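PDB 2XUA: 3-oxoadipate enol-lactonase from Burkholderia xenovorans, which probably hydrolyses 3-oxoadipate enol-lactone to 3-oxoadipate, a late step in the bacterial breakdown of catechol-type aromatic compounds. Local coordinates for residues 13-18 and 57-62; 25-30 and 51-56; 43-48 and 253-258; 98-103 and 242-247; 148-153 and 176-181. All blocks are in the same frame, centred on the assembly; numbering follows the deposited sequence.

Contact 1 (13-18 and 57-62)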
# COMPACT_ATOMS: atom_id res chain seq x y z
N GLU B 13 -10.94 -11.43 -12.17
CA GLU B 13 -9.50 -11.28 -12.17
C GLU B 13 -9.01 -10.79 -10.78
O GLU B 13 -9.45 -9.74 -10.30
CB GLU B 13 -9.11 -10.28 -13.24
CG GLU B 13 -7.61 -10.19 -13.53
CD GLU B 13 -7.29 -9.28 -14.74
OE1 GLU B 13 -8.23 -8.78 -15.42
OE2 GLU B 13 -6.11 -9.06 -15.01
N LEU B 14 -8.10 -11.54 -10.15
CA LEU B 14 -7.57 -11.16 -8.84
C LEU B 14 -6.09 -10.82 -8.88
O LEU B 14 -5.29 -11.60 -9.38
CB LEU B 14 -7.77 -12.27 -7.82
CG LEU B 14 -9.19 -12.86 -7.66
CD1 LEU B 14 -9.13 -14.12 -6.83
CD2 LEU B 14 -10.14 -11.85 -7.05
N HIS B 15 -5.75 -9.70 -8.26
CA HIS B 15 -4.37 -9.32 -7.99
C HIS B 15 -3.85 -10.18 -6.83
O HIS B 15 -4.51 -10.32 -5.79
CB HIS B 15 -4.28 -7.82 -7.70
CG HIS B 15 -2.93 -7.36 -7.20
ND1 HIS B 15 -1.75 -7.68 -7.82
CD2 HIS B 15 -2.60 -6.62 -6.12
CE1 HIS B 15 -0.74 -7.18 -7.14
NE2 HIS B 15 -1.21 -6.51 -6.11
N TYR B 16 -2.68 -10.77 -6.99
CA TYR B 16 -2.12 -11.55 -5.88
C TYR B 16 -0.62 -11.28 -5.65
O TYR B 16 0.06 -10.69 -6.52
CB TYR B 16 -2.36 -13.08 -6.08
CG TYR B 16 -1.60 -13.66 -7.25
CD1 TYR B 16 -0.31 -14.20 -7.08
CD2 TYR B 16 -2.17 -13.69 -8.53
CE1 TYR B 16 0.42 -14.71 -8.20
CE2 TYR B 16 -1.47 -14.19 -9.63
CZ TYR B 16 -0.18 -14.70 -9.45
OH TYR B 16 0.52 -15.19 -10.55
N ARG B 17 -0.11 -11.79 -4.55
CA ARG B 17 1.31 -11.59 -4.19
C ARG B 17 1.85 -12.76 -3.49
O ARG B 17 1.21 -13.24 -2.56
CB ARG B 17 1.47 -10.35 -3.33
CG ARG B 17 2.91 -9.99 -3.01
CD ARG B 17 2.97 -8.50 -2.58
NE ARG B 17 2.81 -7.56 -3.71
CZ ARG B 17 2.80 -6.23 -3.60
NH1 ARG B 17 2.89 -5.66 -2.42
NH2 ARG B 17 2.61 -5.49 -4.64
N ILE B 18 3.03 -13.23 -3.91
CA ILE B 18 3.66 -14.40 -3.25
C ILE B 18 4.99 -14.01 -2.49
O ILE B 18 5.82 -13.24 -3.02
CB ILE B 18 3.96 -15.50 -4.29
CG1 ILE B 18 2.66 -16.04 -4.91
CG2 ILE B 18 4.81 -16.66 -3.68
CD1 ILE B 18 2.85 -17.00 -6.10
N ARG B 57 -0.91 -13.86 -0.75
CA ARG B 57 -1.90 -12.81 -0.44
C ARG B 57 -2.63 -12.44 -1.71
O ARG B 57 -2.08 -12.62 -2.83
CB ARG B 57 -1.18 -11.56 0.06
CG ARG B 57 -0.64 -11.73 1.46
CD ARG B 57 0.09 -10.41 1.83
NE ARG B 57 1.42 -10.39 1.22
CZ ARG B 57 2.18 -9.28 1.02
NH1 ARG B 57 1.73 -8.08 1.32
NH2 ARG B 57 3.42 -9.36 0.54
N TYR B 58 -3.82 -11.86 -1.58
CA TYR B 58 -4.54 -11.47 -2.76
C TYR B 58 -5.51 -10.34 -2.39
O TYR B 58 -5.82 -10.14 -1.22
CB TYR B 58 -5.28 -12.71 -3.37
CG TYR B 58 -6.45 -13.17 -2.55
CD1 TYR B 58 -7.77 -12.86 -2.93
CD2 TYR B 58 -6.27 -13.95 -1.42
CE1 TYR B 58 -8.88 -13.26 -2.13
CE2 TYR B 58 -7.36 -14.37 -0.63
CZ TYR B 58 -8.64 -13.99 -0.99
OH TYR B 58 -9.69 -14.41 -0.23
N ASP B 59 -5.93 -9.60 -3.39
CA ASP B 59 -6.98 -8.61 -3.23
C ASP B 59 -8.31 -9.30 -3.49
O ASP B 59 -8.58 -9.79 -4.61
CB ASP B 59 -6.76 -7.42 -4.15
CG ASP B 59 -5.64 -6.49 -3.65
OD1 ASP B 59 -5.21 -6.67 -2.52
OD2 ASP B 59 -5.16 -5.59 -4.35
N THR B 60 -9.14 -9.33 -2.46
CA THR B 60 -10.49 -9.91 -2.61
C THR B 60 -11.22 -9.22 -3.77
O THR B 60 -11.00 -8.05 -4.05
CB THR B 60 -11.25 -9.69 -1.28
OG1 THR B 60 -10.53 -10.32 -0.20
CG2 THR B 60 -12.71 -10.29 -1.33
N ARG B 61 -12.12 -9.91 -4.46
CA ARG B 61 -12.87 -9.23 -5.52
C ARG B 61 -13.50 -7.94 -4.98
O ARG B 61 -13.88 -7.85 -3.82
CB ARG B 61 -13.99 -10.15 -6.09
CG ARG B 61 -14.91 -10.69 -5.04
CD ARG B 61 -16.20 -11.25 -5.81
NE ARG B 61 -15.84 -12.43 -6.60
CZ ARG B 61 -16.51 -12.90 -7.66
NH1 ARG B 61 -17.62 -12.29 -8.08
NH2 ARG B 61 -16.09 -14.01 -8.27
N GLY B 62 -13.58 -6.94 -5.83
CA GLY B 62 -14.09 -5.63 -5.47
C GLY B 62 -13.09 -4.74 -4.76
O GLY B 62 -13.46 -3.63 -4.39
O HOH W 1 2.42 -12.80 0.03
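Arg17 lays its aliphatic chain over one face of the Arg57 guanidinium, with CD 3.3 Å from NH2, while water 1 lies at the edge of that group, in its plane, and accepts from NE. The His15 ring is met at its edge instead: Asp59 OD2 lies in the ring plane, 3.3 Å from CD2, and the carboxylate is turned 68° from the ring. The contact is with a ring carbon; the polar atoms have other partners, His15 ND1 in Pro5 O and Asp59 OD2 in His65 N. The two arginines run side by side with their guanidinium planes 76° apart, and NH1 of Arg17 comes within 4.6 Å of NH1 of Arg57. Their like charges are probably offset by Asp176 of the second subunit, which forms a salt bridge with each; Asp19 gives Arg57 a further one. The backbones that carry them pair antiparallel. Arg17 and Arg57 form a hydrogen-bonded pair, with Arg17 N to Arg57 O at 2.7 Å and Arg57 N to Arg17 O at 2.9 Å. Tyr16 and Tyr58 follow as a non-hydrogen-bonded pair on the other face, CB to CB 4.0 Å, and Asp59 N still reaches His15 O at 2.9 Å. An antiparallel strand, here 12-19, joined to the outermost parallel strand on that side, 54-58, is characteristic of the sheet in the alpha/beta hydrolase fold.

Contact 2 (25-30 and 51-56)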
# COMPACT_ATOMS: atom_id res chain seq x y z
N ASN B 25 9.71 -26.05 -0.67
CA ASN B 25 8.88 -27.16 -0.17
C ASN B 25 8.13 -26.82 1.12
O ASN B 25 7.61 -27.71 1.77
CB ASN B 25 9.74 -28.42 -0.02
CG ASN B 25 10.67 -28.42 1.20
OD1 ASN B 25 10.98 -29.49 1.70
ND2 ASN B 25 11.14 -27.27 1.64
N ALA B 26 8.13 -25.54 1.53
CA ALA B 26 7.49 -25.21 2.82
C ALA B 26 5.99 -25.27 2.56
O ALA B 26 5.56 -25.05 1.41
CB ALA B 26 7.89 -23.83 3.29
N PRO B 27 5.19 -25.53 3.61
CA PRO B 27 3.75 -25.48 3.47
C PRO B 27 3.32 -24.08 3.02
O PRO B 27 3.97 -23.07 3.36
CB PRO B 27 3.23 -25.73 4.91
CG PRO B 27 4.40 -26.17 5.74
CD PRO B 27 5.62 -25.66 5.01
N TRP B 28 2.22 -24.02 2.30
CA TRP B 28 1.62 -22.76 1.91
C TRP B 28 0.78 -22.18 3.05
O TRP B 28 0.24 -22.92 3.86
CB TRP B 28 0.72 -23.00 0.72
CG TRP B 28 1.45 -22.98 -0.57
CD1 TRP B 28 1.79 -24.06 -1.31
CD2 TRP B 28 1.83 -21.83 -1.33
NE1 TRP B 28 2.41 -23.65 -2.47
CE2 TRP B 28 2.48 -22.29 -2.49
CE3 TRP B 28 1.76 -20.45 -1.10
CZ2 TRP B 28 3.05 -21.42 -3.44
CZ3 TRP B 28 2.29 -19.55 -2.10
CH2 TRP B 28 2.92 -20.05 -3.24
N ILE B 29 0.69 -20.84 3.09
CA ILE B 29 -0.33 -20.13 3.88
C ILE B 29 -1.00 -19.12 2.97
O ILE B 29 -0.29 -18.44 2.18
CB ILE B 29 0.17 -19.56 5.22
CG1 ILE B 29 -1.00 -18.98 6.02
CG2 ILE B 29 1.30 -18.54 4.97
CD1 ILE B 29 -0.52 -18.31 7.35
N VAL B 30 -2.34 -19.05 3.01
CA VAL B 30 -3.08 -18.05 2.21
C VAL B 30 -3.66 -17.09 3.22
O VAL B 30 -4.19 -17.52 4.23
CB VAL B 30 -4.26 -18.71 1.44
CG1 VAL B 30 -5.18 -17.66 0.74
CG2 VAL B 30 -3.71 -19.76 0.43
N LYS B 51 9.34 -17.17 6.81
CA LYS B 51 10.39 -18.00 7.36
C LYS B 51 9.94 -19.45 7.40
O LYS B 51 10.73 -20.36 7.18
CB LYS B 51 10.79 -17.54 8.73
CG LYS B 51 11.41 -16.16 8.67
CD LYS B 51 12.49 -15.97 9.68
CE LYS B 51 11.97 -15.92 11.11
NZ LYS B 51 12.95 -15.16 11.95
N HIS B 52 8.64 -19.64 7.60
CA HIS B 52 8.08 -20.96 7.78
C HIS B 52 7.25 -21.47 6.64
O HIS B 52 7.03 -22.63 6.59
CB HIS B 52 7.30 -20.98 9.08
CG HIS B 52 8.14 -20.63 10.26
ND1 HIS B 52 9.07 -21.50 10.79
CD2 HIS B 52 8.27 -19.47 10.95
CE1 HIS B 52 9.72 -20.90 11.77
NE2 HIS B 52 9.24 -19.67 11.90
N PHE B 53 6.77 -20.59 5.77
CA PHE B 53 5.74 -20.87 4.77
C PHE B 53 6.06 -20.22 3.46
O PHE B 53 6.84 -19.24 3.42
CB PHE B 53 4.35 -20.34 5.25
CG PHE B 53 3.90 -20.96 6.52
CD1 PHE B 53 3.41 -22.28 6.53
CD2 PHE B 53 4.04 -20.28 7.73
CE1 PHE B 53 3.06 -22.88 7.70
CE2 PHE B 53 3.67 -20.90 8.93
CZ PHE B 53 3.21 -22.22 8.90
N ARG B 54 5.44 -20.73 2.40
CA ARG B 54 5.23 -19.95 1.19
C ARG B 54 3.89 -19.20 1.38
O ARG B 54 2.90 -19.80 1.81
CB ARG B 54 5.19 -20.83 -0.09
CG ARG B 54 6.58 -21.42 -0.38
CD ARG B 54 6.52 -22.46 -1.48
NE ARG B 54 5.85 -23.68 -1.03
CZ ARG B 54 5.35 -24.57 -1.87
NH1 ARG B 54 5.43 -24.33 -3.21
NH2 ARG B 54 4.75 -25.66 -1.38
N VAL B 55 3.95 -17.87 1.17
CA VAL B 55 2.84 -16.97 1.44
C VAL B 55 2.13 -16.48 0.22
O VAL B 55 2.72 -15.91 -0.71
CB VAL B 55 3.29 -15.74 2.26
CG1 VAL B 55 2.03 -14.94 2.67
CG2 VAL B 55 4.06 -16.23 3.55
N LEU B 56 0.82 -16.69 0.20
CA LEU B 56 -0.02 -16.10 -0.79
C LEU B 56 -0.97 -15.07 -0.20
O LEU B 56 -1.75 -15.39 0.75
CB LEU B 56 -0.86 -17.22 -1.46
CG LEU B 56 -1.88 -16.83 -2.49
CD1 LEU B 56 -1.16 -16.06 -3.66
CD2 LEU B 56 -2.64 -18.09 -3.04
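Trp28 and Arg54 meet because each sets CG beside its own backbone N (chi1 -85° for Trp28), and the Arg54 chain then bends at chi3 (-71°), bringing its guanidinium to the NE1 side of the indole. Arg54 CB lies over the six-membered ring in a CH-pi contact, 3.6 Å from CE3. Farther out, Trp28 NE1 sits above one face of the guanidinium, 3.1 Å from CZ, with the two planes 40° apart. Both groups carry donors there, so they touch without hydrogen bonding. On the other face of the sheet Ile29 CG2 packs 3.6 Å from Phe53 CB, and helix 251-263 covers both through Leu262. The backbones run parallel, Ile29 N bonding Arg54 O at 2.8 Å and Leu56 N bonding Ile29 O at 2.9 Å, which joins the two strands of the beta-alpha-beta unit that crosses over through helix 43-52. At the guanidinium edge, Arg54 NE (2.8 Å) and Arg54 NH2 (3.0 Å) both donate to Ala26 O, in plane, while NH1 binds Arg22 O. Carbonyl oxygens thus occupy three of its nitrogens, which holds the guanidinium from turning and probably lets carbonyl dipoles before strand 28-32 partly balance its charge.

Contact 3 (43-48 and 253-258)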
# COMPACT_ATOMS: atom_id res chain seq x y z
N ALA B 43 1.17 -6.79 5.62
CA ALA B 43 2.59 -6.58 5.55
C ALA B 43 3.33 -6.86 6.89
O ALA B 43 4.43 -7.45 6.88
CB ALA B 43 2.90 -5.10 4.99
N PRO B 44 2.72 -6.52 8.07
CA PRO B 44 3.53 -6.83 9.31
C PRO B 44 3.77 -8.31 9.57
O PRO B 44 4.69 -8.67 10.30
CB PRO B 44 2.71 -6.19 10.46
CG PRO B 44 1.94 -5.02 9.75
CD PRO B 44 1.49 -5.81 8.43
N GLN B 45 2.93 -9.17 8.99
CA GLN B 45 3.11 -10.60 9.17
C GLN B 45 4.05 -11.30 8.14
O GLN B 45 4.40 -12.49 8.31
CB GLN B 45 1.73 -11.29 9.13
CG GLN B 45 0.94 -11.18 10.46
CD GLN B 45 0.49 -9.75 10.75
OE1 GLN B 45 0.69 -9.21 11.87
NE2 GLN B 45 -0.09 -9.11 9.75
N VAL B 46 4.35 -10.63 7.05
CA VAL B 46 4.98 -11.34 5.90
C VAL B 46 6.36 -11.95 6.21
O VAL B 46 6.65 -13.12 5.91
CB VAL B 46 5.03 -10.40 4.67
CG1 VAL B 46 5.91 -11.03 3.55
CG2 VAL B 46 3.53 -10.12 4.19
N ALA B 47 7.17 -11.17 6.88
CA ALA B 47 8.54 -11.58 7.25
C ALA B 47 8.55 -12.85 8.10
O ALA B 47 9.22 -13.82 7.75
CB ALA B 47 9.29 -10.43 7.97
N ALA B 48 7.81 -12.88 9.20
CA ALA B 48 7.77 -14.03 10.05
C ALA B 48 7.11 -15.23 9.37
O ALA B 48 7.52 -16.36 9.61
CB ALA B 48 7.06 -13.72 11.41
N ALA B 253 2.23 -9.59 18.71
CA ALA B 253 1.57 -10.67 19.41
C ALA B 253 0.75 -11.47 18.45
O ALA B 253 0.68 -12.70 18.57
CB ALA B 253 0.67 -10.13 20.51
N PHE B 254 0.12 -10.78 17.48
CA PHE B 254 -0.70 -11.46 16.47
C PHE B 254 0.18 -12.43 15.64
O PHE B 254 -0.19 -13.62 15.46
CB PHE B 254 -1.33 -10.42 15.57
CG PHE B 254 -2.23 -11.00 14.50
CD1 PHE B 254 -3.63 -10.94 14.61
CD2 PHE B 254 -1.66 -11.64 13.40
CE1 PHE B 254 -4.49 -11.49 13.58
CE2 PHE B 254 -2.51 -12.17 12.36
CZ PHE B 254 -3.91 -12.10 12.45
N THR B 255 1.29 -11.91 15.13
CA THR B 255 2.25 -12.69 14.38
C THR B 255 2.73 -13.94 15.14
O THR B 255 2.62 -15.07 14.64
CB THR B 255 3.42 -11.84 13.86
OG1 THR B 255 2.90 -10.78 13.03
CG2 THR B 255 4.31 -12.70 13.01
N LYS B 256 3.19 -13.73 16.36
CA LYS B 256 3.63 -14.82 17.22
C LYS B 256 2.54 -15.86 17.40
O LYS B 256 2.81 -17.07 17.26
CB LYS B 256 4.08 -14.24 18.58
CG LYS B 256 4.58 -15.25 19.62
CD LYS B 256 6.01 -15.76 19.29
CE LYS B 256 6.56 -16.86 20.25
NZ LYS B 256 6.15 -16.64 21.67
N THR B 257 1.32 -15.40 17.72
CA THR B 257 0.24 -16.33 17.96
C THR B 257 -0.02 -17.21 16.74
O THR B 257 -0.14 -18.42 16.87
CB THR B 257 -1.05 -15.59 18.35
OG1 THR B 257 -0.77 -14.71 19.47
CG2 THR B 257 -2.11 -16.58 18.74
N VAL B 258 -0.14 -16.58 15.58
CA VAL B 258 -0.44 -17.27 14.34
C VAL B 258 0.75 -18.18 13.98
O VAL B 258 0.52 -19.32 13.63
CB VAL B 258 -0.82 -16.29 13.23
CG1 VAL B 258 -1.09 -17.02 11.97
CG2 VAL B 258 -2.18 -15.62 13.62
O HOH W 2 4.44 -8.61 13.05
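Ala48 and Thr255 make the tight part of this contact: Ala48 CB is only 3.3 Å from Thr255 CG2, closer than usual for two methyl groups. The threonine torsion separates its two branches (chi1 -58°), placing CG2 anti to the backbone N against the alanine and OG1 beside that N, turned to Gln45. There the Gln45 chain passes 3.3 Å from the hydroxyl, measured from CG to OG1. The Gln45 side chain crosses that of Phe254 at about a right angle, the amide and ring planes 63° apart, with Gln45 CD 3.9 Å from Phe254 CD2. The looser side begins at Pro44. Its carbonyl and the threonine stand too far apart to meet directly, Pro44 O to Thr255 OG1 being 3.9 Å, and water 2 fills the step at 2.8 Å from Pro44 O and 2.7 Å from Thr255 OG1. The same hydroxyl is also hydrogen-bonded to Ala251 O within its own helix, which probably helps to fix its rotation. A modest 195 Å² is buried in all, in keeping with segment axes 9.7 Å apart that cross at -44°. Phe254 continues inward onto Ile212 and Leu240 of the sheet, whereas Pro44 packs on Val169 of the second subunit. Two helices, 43-52 and 251-263, lying together against one face of the central sheet are characteristic of the alpha/beta hydrolase fold.

Contact 4 (98-103 and 242-247)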
# COMPACT_ATOMS: atom_id res chain seq x y z
N GLY B 98 -7.40 -15.57 7.94
CA GLY B 98 -8.29 -14.55 7.37
C GLY B 98 -8.77 -13.68 8.48
O GLY B 98 -8.92 -14.16 9.61
N LEU B 99 -8.93 -12.40 8.17
CA LEU B 99 -9.35 -11.43 9.14
C LEU B 99 -10.71 -10.86 8.72
O LEU B 99 -10.87 -10.45 7.61
CB LEU B 99 -8.33 -10.31 9.32
CG LEU B 99 -8.53 -9.43 10.58
CD1 LEU B 99 -7.20 -9.03 11.22
CD2 LEU B 99 -9.38 -8.22 10.34
N SER B 100 -11.65 -10.86 9.68
CA SER B 100 -13.04 -10.45 9.47
C SER B 100 -13.77 -11.18 8.34
O SER B 100 -13.93 -12.39 8.46
CB SER B 100 -13.21 -8.90 9.39
OG SER B 100 -14.60 -8.66 9.72
N MSE B 101 -14.21 -10.52 7.26
CA MSE B 101 -14.72 -11.33 6.08
C MSE B 101 -13.71 -12.38 5.58
O MSE B 101 -14.10 -13.40 5.04
CB MSE B 101 -15.13 -10.49 4.90
CG MSE B 101 -13.93 -9.97 4.14
SE MSE B 101 -14.47 -8.92 2.69
CE MSE B 101 -15.35 -10.28 1.53
N GLY B 102 -12.40 -12.14 5.82
CA GLY B 102 -11.40 -13.18 5.52
C GLY B 102 -11.54 -14.38 6.43
O GLY B 102 -11.43 -15.54 5.99
N GLY B 103 -11.79 -14.12 7.72
CA GLY B 103 -12.01 -15.22 8.69
C GLY B 103 -13.27 -15.97 8.32
O GLY B 103 -13.28 -17.20 8.36
N ALA B 242 -6.73 -5.37 21.45
CA ALA B 242 -6.83 -4.61 20.23
C ALA B 242 -8.29 -4.51 19.85
O ALA B 242 -9.17 -5.11 20.48
CB ALA B 242 -6.00 -5.29 19.11
N SER B 243 -8.57 -3.69 18.87
CA SER B 243 -9.90 -3.61 18.27
C SER B 243 -9.89 -4.55 17.05
O SER B 243 -9.30 -5.64 17.10
CB SER B 243 -10.20 -2.15 17.90
OG SER B 243 -11.49 -2.04 17.31
N HIS B 244 -10.45 -4.09 15.94
CA HIS B 244 -10.87 -4.98 14.89
C HIS B 244 -9.69 -5.42 13.96
O HIS B 244 -9.66 -6.55 13.49
CB HIS B 244 -12.00 -4.32 14.13
CG HIS B 244 -12.62 -5.17 13.07
ND1 HIS B 244 -13.09 -6.45 13.32
CD2 HIS B 244 -12.88 -4.92 11.76
CE1 HIS B 244 -13.62 -6.94 12.21
NE2 HIS B 244 -13.52 -6.03 11.25
N ILE B 245 -8.74 -4.51 13.69
CA ILE B 245 -7.62 -4.86 12.78
C ILE B 245 -6.43 -5.17 13.67
O ILE B 245 -5.45 -4.35 13.78
CB ILE B 245 -7.36 -3.70 11.81
CG1 ILE B 245 -8.62 -3.32 11.01
CG2 ILE B 245 -6.14 -4.05 10.90
CD1 ILE B 245 -9.17 -4.44 10.13
N SER B 246 -6.55 -6.28 14.43
CA SER B 246 -5.61 -6.64 15.48
C SER B 246 -4.23 -7.04 14.99
O SER B 246 -3.25 -6.97 15.74
CB SER B 246 -6.17 -7.75 16.39
OG SER B 246 -6.21 -9.00 15.77
N ASN B 247 -4.15 -7.49 13.74
CA ASN B 247 -2.81 -7.85 13.20
C ASN B 247 -1.93 -6.61 12.95
O ASN B 247 -0.71 -6.71 12.75
CB ASN B 247 -2.97 -8.60 11.87
CG ASN B 247 -3.41 -7.69 10.77
OD1 ASN B 247 -4.49 -7.10 10.86
ND2 ASN B 247 -2.55 -7.50 9.74
O HOH W 3 -14.49 -5.95 9.01
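Leu99 and Ser100 face Ile245 and His244 across a gap too wide for backbone pairing, the nearest CA atoms, those of Leu99 and Ile245, being 7.7 Å apart. Segment 98-103 runs from the end of a strand straight into a helix. Ser100, at the sharp turn between them, has strained backbone angles (phi 55°, psi -116°), and Gly102 N bonds back to Leu99 O at 2.9 Å. Segment 242-247 is a loop that becomes helical after Ile245. The imidazole of His244 extends toward the serine because chi1 (-175°) swings CG away from the backbone N. Ser100 OG lies in the ring plane at its edge, 3.2 Å from both CE1 and NE2 of His244. Gly98, Ser100 and Gly102 fit the GxSxG nucleophile elbow of the alpha/beta hydrolases, and Ser100, His244 and Asp217 are consistent with a catalytic triad: Asp217 OD2 is hydrogen-bonded to ND1 of His244 and so positions the ring from behind. Water 3 is 2.8 Å from Ser100 OG; its place next to the histidine is doubtful because that distance is unusually short. The nearest atoms of bound laevulinic acid and the His244 side chain are about 4 Å apart. Beside the serine, Leu99 forks between two neighbours. Its CD2 meets Ile245 CD1 at 3.8 Å, the side chains crossing at about a right angle, while CD1 presses on Asn247 OD1 at 3.3 Å. That oxygen is buried without a hydrogen-bonding partner, although ND2 of the same amide is held by Met41 O.

Contact 5 (148-153 and 176-181)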
# COMPACT_ATOMS: atom_id res chain seq x y z
N HIS B 148 -15.43 8.15 1.06
CA HIS B 148 -14.92 9.14 2.03
C HIS B 148 -15.83 9.29 3.22
O HIS B 148 -15.39 9.30 4.38
CB HIS B 148 -14.67 10.49 1.32
CG HIS B 148 -13.29 10.58 0.71
ND1 HIS B 148 -13.03 10.23 -0.61
CD2 HIS B 148 -12.10 10.95 1.24
CE1 HIS B 148 -11.74 10.39 -0.86
NE2 HIS B 148 -11.15 10.83 0.25
N ALA B 149 -17.13 9.34 2.92
CA ALA B 149 -18.18 9.37 3.95
C ALA B 149 -18.14 8.18 4.93
O ALA B 149 -18.26 8.33 6.19
CB ALA B 149 -19.58 9.48 3.23
N LEU B 150 -17.93 7.00 4.36
CA LEU B 150 -17.89 5.76 5.11
C LEU B 150 -16.66 5.66 5.98
O LEU B 150 -16.72 5.15 7.09
CB LEU B 150 -17.87 4.60 4.17
CG LEU B 150 -19.12 3.79 4.04
CD1 LEU B 150 -19.88 4.40 2.92
CD2 LEU B 150 -18.62 2.49 3.61
N ALA B 151 -15.54 6.17 5.46
CA ALA B 151 -14.25 6.09 6.13
C ALA B 151 -14.35 6.69 7.52
O ALA B 151 -13.76 6.15 8.45
CB ALA B 151 -13.15 6.82 5.30
N ASP B 152 -15.10 7.78 7.69
CA ASP B 152 -15.10 8.47 9.00
C ASP B 152 -15.88 7.64 10.03
O ASP B 152 -15.61 7.71 11.23
CB ASP B 152 -15.69 9.88 8.95
CG ASP B 152 -14.88 10.84 8.06
OD1 ASP B 152 -13.61 10.91 8.15
OD2 ASP B 152 -15.57 11.55 7.28
N ALA B 153 -16.84 6.86 9.55
CA ALA B 153 -17.63 6.01 10.42
C ALA B 153 -16.94 4.69 10.66
O ALA B 153 -17.00 4.16 11.77
CB ALA B 153 -19.01 5.75 9.81
N ASP B 176 -6.09 5.39 3.00
CA ASP B 176 -5.96 5.63 1.53
C ASP B 176 -6.50 4.43 0.79
O ASP B 176 -7.17 4.57 -0.24
CB ASP B 176 -4.51 5.92 1.10
CG ASP B 176 -4.41 6.52 -0.32
OD1 ASP B 176 -5.18 7.44 -0.64
OD2 ASP B 176 -3.55 6.06 -1.13
N VAL B 177 -6.22 3.24 1.30
CA VAL B 177 -6.70 2.02 0.61
C VAL B 177 -8.23 1.93 0.73
O VAL B 177 -8.96 1.65 -0.26
CB VAL B 177 -6.07 0.77 1.26
CG1 VAL B 177 -6.75 -0.52 0.76
CG2 VAL B 177 -4.53 0.79 0.96
N PHE B 178 -8.71 2.22 1.94
CA PHE B 178 -10.18 2.15 2.16
C PHE B 178 -10.90 3.13 1.20
O PHE B 178 -11.75 2.72 0.43
CB PHE B 178 -10.46 2.47 3.63
CG PHE B 178 -11.91 2.36 3.98
CD1 PHE B 178 -12.40 1.17 4.48
CD2 PHE B 178 -12.79 3.41 3.72
CE1 PHE B 178 -13.77 1.07 4.83
CE2 PHE B 178 -14.18 3.29 4.02
CZ PHE B 178 -14.64 2.12 4.56
N VAL B 179 -10.47 4.39 1.16
CA VAL B 179 -11.23 5.37 0.40
C VAL B 179 -11.12 5.20 -1.10
O VAL B 179 -11.93 5.77 -1.79
CB VAL B 179 -11.01 6.87 0.83
CG1 VAL B 179 -11.26 7.02 2.30
CG2 VAL B 179 -9.59 7.36 0.46
N HIS B 180 -10.14 4.43 -1.58
CA HIS B 180 -10.01 4.18 -2.99
C HIS B 180 -10.55 2.82 -3.39
O HIS B 180 -10.45 2.43 -4.56
CB HIS B 180 -8.57 4.41 -3.44
CG HIS B 180 -8.27 5.87 -3.52
ND1 HIS B 180 -8.56 6.61 -4.64
CD2 HIS B 180 -7.84 6.75 -2.58
CE1 HIS B 180 -8.29 7.88 -4.40
NE2 HIS B 180 -7.86 7.99 -3.16
N THR B 181 -11.20 2.14 -2.44
CA THR B 181 -11.89 0.86 -2.76
C THR B 181 -13.06 1.16 -3.68
O THR B 181 -13.82 2.11 -3.43
CB THR B 181 -12.35 0.15 -1.49
OG1 THR B 181 -11.17 -0.16 -0.73
CG2 THR B 181 -13.02 -1.22 -1.78
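Phe178 packs its ring against Leu150 and Ala151, joining two helices of the cap domain that this alpha/beta hydrolase carries over its active site. The closest approach is at the backbone, Phe178 CE2 to Ala151 N at 3.5 Å. Leu150 CB stands at the ring edge, in its plane, 3.9 Å from the same CE2, and Ala151 CB is 3.8 Å from CD2. The aromatic group gets there because its CG is anti to the backbone N (chi1 -177°), which extends the ring across to helix 147-154. Ala151 CB also receives Val179, whose CG1 lies 3.6 Å away, so the small alanine fits between the phenyl ring and the valine. His148, which is solvent-exposed, adds a polar ring to an otherwise apolar patch. In the next shell Met147, Val154 and Leu155 touch Phe178, and Tyr186 touches Leu150. Phe178, Val154 and Tyr186 all belong to the laevulinic acid pocket, so this interhelix packing also shapes its wall. Farther out, the salt bridge of Asp152 with Arg175 ties the same helices together. At the exposed histidine, Val179 CB sits over the centre of the imidazole, 10° off the ring normal, in a CH-pi contact, and the second valine methyl, Val179 CG2, approaches His148 NE2 at 3.8 Å.

Overall arrangement
Contact 4 lies nearest the chain's middle, its centre about 6 Å away, and is wholly buried; at about 17 and 18 Å, contact 2 is partly exposed and contact 5 mostly buried apart from His148, on opposite sides of that centre. Contacts 1 and 2 share strand 54-58 and rely on backbone hydrogen bonds, antiparallel and parallel respectively. Contact 3 shares helix 43-52 with contact 2 but depends on an alanine-threonine touch, Gln45 and a bridging water, and its Phe254 packs on contact 4. In the cap, contact 5 has no hydrogen bond across its segments and is mostly apolar. Contacts 1, 3 and 5 all touch the second subunit, with arginines from contact 1 meeting Asp176 across the dimer.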